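Local coordinates for protein uracil-DNA glycosylase (PDB 6LYJ) that belongs to the uracil-DNA glycosylase superfamily and has its alpha/beta fold, with a parallel beta-sheet flanked by helices, at residues M72-F77 with L146-I151. Sequence-based numbering, arbitrary orientation.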
ATOM      1  N   MET A  72       9.374   9.466  -9.980  1.00 17.06           N
ATOM      2  CA  MET A  72      10.552   8.605  -9.964  1.00 14.76           C
ATOM      3  C   MET A  72      11.440   8.844  -8.746  1.00 15.04           C
ATOM      4  O   MET A  72      12.617   8.466  -8.764  1.00 15.78           O
ATOM      5  CB  MET A  72      11.370   8.787 -11.245  1.00 13.99           C
ATOM      6  CG  MET A  72      10.615   8.486 -12.530  1.00 16.23           C
ATOM      7  SD  MET A  72       9.991   6.793 -12.607  1.00 20.66           S
ATOM      8  CE  MET A  72       9.167   6.810 -14.198  1.00 18.20           C
ATOM      9  N   ALA A  73      10.915   9.491  -7.700  1.00 13.97           N
ATOM     10  CA  ALA A  73      11.739   9.761  -6.523  1.00 16.84           C
ATOM     11  C   ALA A  73      12.296   8.479  -5.920  1.00 15.30           C
ATOM     12  O   ALA A  73      13.417   8.475  -5.398  1.00 17.71           O
ATOM     13  CB  ALA A  73      10.934  10.532  -5.474  1.00 14.51           C
ATOM     14  N   TRP A  74      11.536   7.381  -6.004  1.00 15.09           N
ATOM     15  CA  TRP A  74      11.978   6.087  -5.491  1.00 17.13           C
ATOM     16  C   TRP A  74      13.284   5.613  -6.112  1.00 19.74           C
ATOM     17  O   TRP A  74      13.930   4.718  -5.557  1.00 23.21           O
ATOM     18  CB  TRP A  74      10.902   5.032  -5.744  1.00 10.96           C
ATOM     19  CG  TRP A  74      10.512   4.941  -7.188  1.00 17.04           C
ATOM     20  CD1 TRP A  74       9.523   5.644  -7.818  1.00 14.17           C
ATOM     21  CD2 TRP A  74      11.125   4.125  -8.192  1.00 19.19           C
ATOM     22  NE1 TRP A  74       9.470   5.303  -9.146  1.00 15.24           N
ATOM     23  CE2 TRP A  74      10.445   4.374  -9.404  1.00 19.05           C
ATOM     24  CE3 TRP A  74      12.172   3.201  -8.184  1.00 20.78           C
ATOM     25  CZ2 TRP A  74      10.783   3.734 -10.595  1.00 15.78           C
ATOM     26  CZ3 TRP A  74      12.505   2.564  -9.370  1.00 21.48           C
ATOM     27  CH2 TRP A  74      11.814   2.836 -10.557  1.00 14.94           C
ATOM     28  N   ALA A  75      13.682   6.174  -7.249  1.00 17.55           N
ATOM     29  CA  ALA A  75      14.889   5.744  -7.934  1.00 17.39           C
ATOM     30  C   ALA A  75      16.100   6.621  -7.645  1.00 15.10           C
ATOM     31  O   ALA A  75      17.187   6.322  -8.143  1.00 19.70           O
ATOM     32  CB  ALA A  75      14.638   5.698  -9.445  1.00 16.48           C
ATOM     33  N   ARG A  76      15.947   7.691  -6.864  1.00 16.42           N
ATOM     34  CA  ARG A  76      16.993   8.698  -6.727  1.00 16.62           C
ATOM     35  C   ARG A  76      17.756   8.640  -5.405  1.00 21.02           C
ATOM     36  O   ARG A  76      18.593   9.513  -5.162  1.00 23.40           O
ATOM     37  CB  ARG A  76      16.408  10.100  -6.913  1.00 21.02           C
ATOM     38  CG  ARG A  76      15.791  10.345  -8.287  1.00 23.79           C
ATOM     39  CD  ARG A  76      15.588  11.837  -8.552  1.00 26.82           C
ATOM     40  NE  ARG A  76      14.516  12.424  -7.750  1.00 23.66           N
ATOM     41  CZ  ARG A  76      13.288  12.654  -8.201  1.00 20.78           C
ATOM     42  NH1 ARG A  76      12.974  12.346  -9.452  1.00 19.18           N
ATOM     43  NH2 ARG A  76      12.376  13.199  -7.404  1.00 18.20           N
ATOM     44  N   PHE A  77      17.523   7.638  -4.555  1.00 21.83           N
ATOM     45  CA  PHE A  77      18.142   7.655  -3.233  1.00 22.85           C
ATOM     46  C   PHE A  77      19.380   6.777  -3.117  1.00 25.05           C
ATOM     47  O   PHE A  77      20.112   6.900  -2.130  1.00 21.11           O
ATOM     48  CB  PHE A  77      17.138   7.212  -2.156  1.00 18.04           C
ATOM     49  CG  PHE A  77      16.088   8.235  -1.830  1.00 17.80           C
ATOM     50  CD1 PHE A  77      14.954   8.365  -2.613  1.00 16.02           C
ATOM     51  CD2 PHE A  77      16.231   9.060  -0.722  1.00 18.77           C
ATOM     52  CE1 PHE A  77      13.984   9.302  -2.304  1.00 21.56           C
ATOM     53  CE2 PHE A  77      15.268  10.003  -0.409  1.00 21.12           C
ATOM     54  CZ  PHE A  77      14.143  10.125  -1.200  1.00 24.28           C
ATOM     55  N   LEU A 146      14.508  -0.230  -1.746  1.00 16.19           N
ATOM     56  CA  LEU A 146      13.731   0.294  -2.861  1.00 14.56           C
ATOM     57  C   LEU A 146      12.250   0.184  -2.522  1.00 16.27           C
ATOM     58  O   LEU A 146      11.723  -0.923  -2.368  1.00 14.32           O
ATOM     59  CB  LEU A 146      14.053  -0.449  -4.159  1.00 17.01           C
ATOM     60  CG  LEU A 146      13.555   0.254  -5.425  1.00 14.87           C
ATOM     61  CD1 LEU A 146      14.415   1.483  -5.691  1.00 14.02           C
ATOM     62  CD2 LEU A 146      13.556  -0.672  -6.636  1.00 12.54           C
ATOM     63  N   LEU A 147      11.589   1.333  -2.402  1.00 16.46           N
ATOM     64  CA  LEU A 147      10.179   1.419  -2.026  1.00 15.32           C
ATOM     65  C   LEU A 147       9.380   1.654  -3.304  1.00 14.89           C
ATOM     66  O   LEU A 147       9.088   2.790  -3.681  1.00 13.34           O
ATOM     67  CB  LEU A 147       9.970   2.531  -1.004  1.00 19.89           C
ATOM     68  CG  LEU A 147      10.707   2.319   0.325  1.00 19.39           C
ATOM     69  CD1 LEU A 147      10.942   3.640   1.041  1.00 18.42           C
ATOM     70  CD2 LEU A 147       9.928   1.357   1.213  1.00 19.01           C
ATOM     71  N   LEU A 148       9.028   0.561  -3.975  1.00 12.72           N
ATOM     72  CA  LEU A 148       8.522   0.589  -5.341  1.00 10.08           C
ATOM     73  C   LEU A 148       7.026   0.299  -5.362  1.00 13.31           C
ATOM     74  O   LEU A 148       6.601  -0.827  -5.082  1.00 15.30           O
ATOM     75  CB  LEU A 148       9.277  -0.420  -6.204  1.00 16.34           C
ATOM     76  CG  LEU A 148       8.793  -0.535  -7.648  1.00 16.21           C
ATOM     77  CD1 LEU A 148       8.951   0.795  -8.366  1.00 16.59           C
ATOM     78  CD2 LEU A 148       9.555  -1.650  -8.371  1.00 15.45           C
ATOM     79  N   ASN A 149       6.235   1.313  -5.704  1.00 14.18           N
ATOM     80  CA  ASN A 149       4.836   1.122  -6.066  1.00 14.28           C
ATOM     81  C   ASN A 149       4.755   0.540  -7.470  1.00 14.34           C
ATOM     82  O   ASN A 149       5.426   1.024  -8.386  1.00 14.66           O
ATOM     83  CB  ASN A 149       4.076   2.449  -6.008  1.00 12.70           C
ATOM     84  CG  ASN A 149       3.661   2.831  -4.604  1.00 15.04           C
ATOM     85  OD1 ASN A 149       3.398   1.972  -3.763  1.00 15.06           O
ATOM     86  ND2 ASN A 149       3.594   4.133  -4.344  1.00 19.08           N
ATOM     87  N   THR A 150       3.926  -0.497  -7.649  1.00 16.40           N
ATOM     88  CA  THR A 150       3.796  -1.088  -8.977  1.00 16.75           C
ATOM     89  C   THR A 150       3.121  -0.130  -9.955  1.00 17.64           C
ATOM     90  O   THR A 150       3.379  -0.196 -11.163  1.00 15.01           O
ATOM     91  CB  THR A 150       3.019  -2.409  -8.904  1.00 19.92           C
ATOM     92  OG1 THR A 150       1.827  -2.227  -8.135  1.00 28.30           O
ATOM     93  CG2 THR A 150       3.854  -3.501  -8.257  1.00 19.85           C
ATOM     94  N   ILE A 151       2.261   0.756  -9.456  1.00 15.56           N
ATOM     95  CA  ILE A 151       1.645   1.821 -10.241  1.00 13.15           C
ATOM     96  C   ILE A 151       2.195   3.145  -9.732  1.00 14.56           C
ATOM     97  O   ILE A 151       2.158   3.411  -8.524  1.00 16.97           O
ATOM     98  CB  ILE A 151       0.108   1.785 -10.146  1.00 13.74           C
ATOM     99  CG1 ILE A 151      -0.435   0.391 -10.469  1.00 12.48           C
ATOM    100  CG2 ILE A 151      -0.517   2.828 -11.062  1.00 14.01           C
ATOM    101  CD1 ILE A 151      -0.016  -0.130 -11.836  1.00 16.74           C
TER
HETATM  102  O   HOH W   1      13.246   3.773  -2.951  1.00 10.11           O
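Trp-74 lies with the six-membered ring of its indole over Leu-148, whose methyl CD1 sits 3.8 Å from the ring centroid and only 4° off the ring normal. This is a CH-pi contact of almost ideal placement: the methyl stands over the middle of the benzo ring, at nearly equal distance from all six of its carbons. Leu-146 uses the same ring differently. Its CD1 stands at the edge, near the ring plane, 3.8 Å from Trp-74 CE3, and the same methyl lies against the backbone O of Trp-74. Two leucines two residues apart on one strand thus place one methyl over a face and one at an edge of the same six-membered ring. With CG between its backbone N and carbonyl carbon (chi1 55°) and CB already directed at the strand, Trp-74 presents its ring to the leucines. The opposite face of the indole is met near its rim by CB of Ala-75. Trp-34 of helix 32-38 also meets the Trp-74 ring, the two rings standing edge-to-face.

No direct hydrogen bond joins the segments; one water bridges them, accepting from Leu-147 N at 3.0 Å and lying 2.9 Å from Trp-74 O, to which it can donate, though it has more acceptors in reach than protons. Helix 167-181 also packs on these leucines, touching Leu-146 through Leu-178 and Leu-148 through Val-174 and Ile-175. The contact therefore joins a short 3-10 turn, 73-75, in the loop between strands 64-65 and 85-89, to strand 145-149 at one margin of the four-stranded parallel sheet. Such packing of a loop-borne aromatic and a helix against leucines of an outer strand belongs to the hydrophobic core of the alpha/beta fold of uracil-DNA glycosylases.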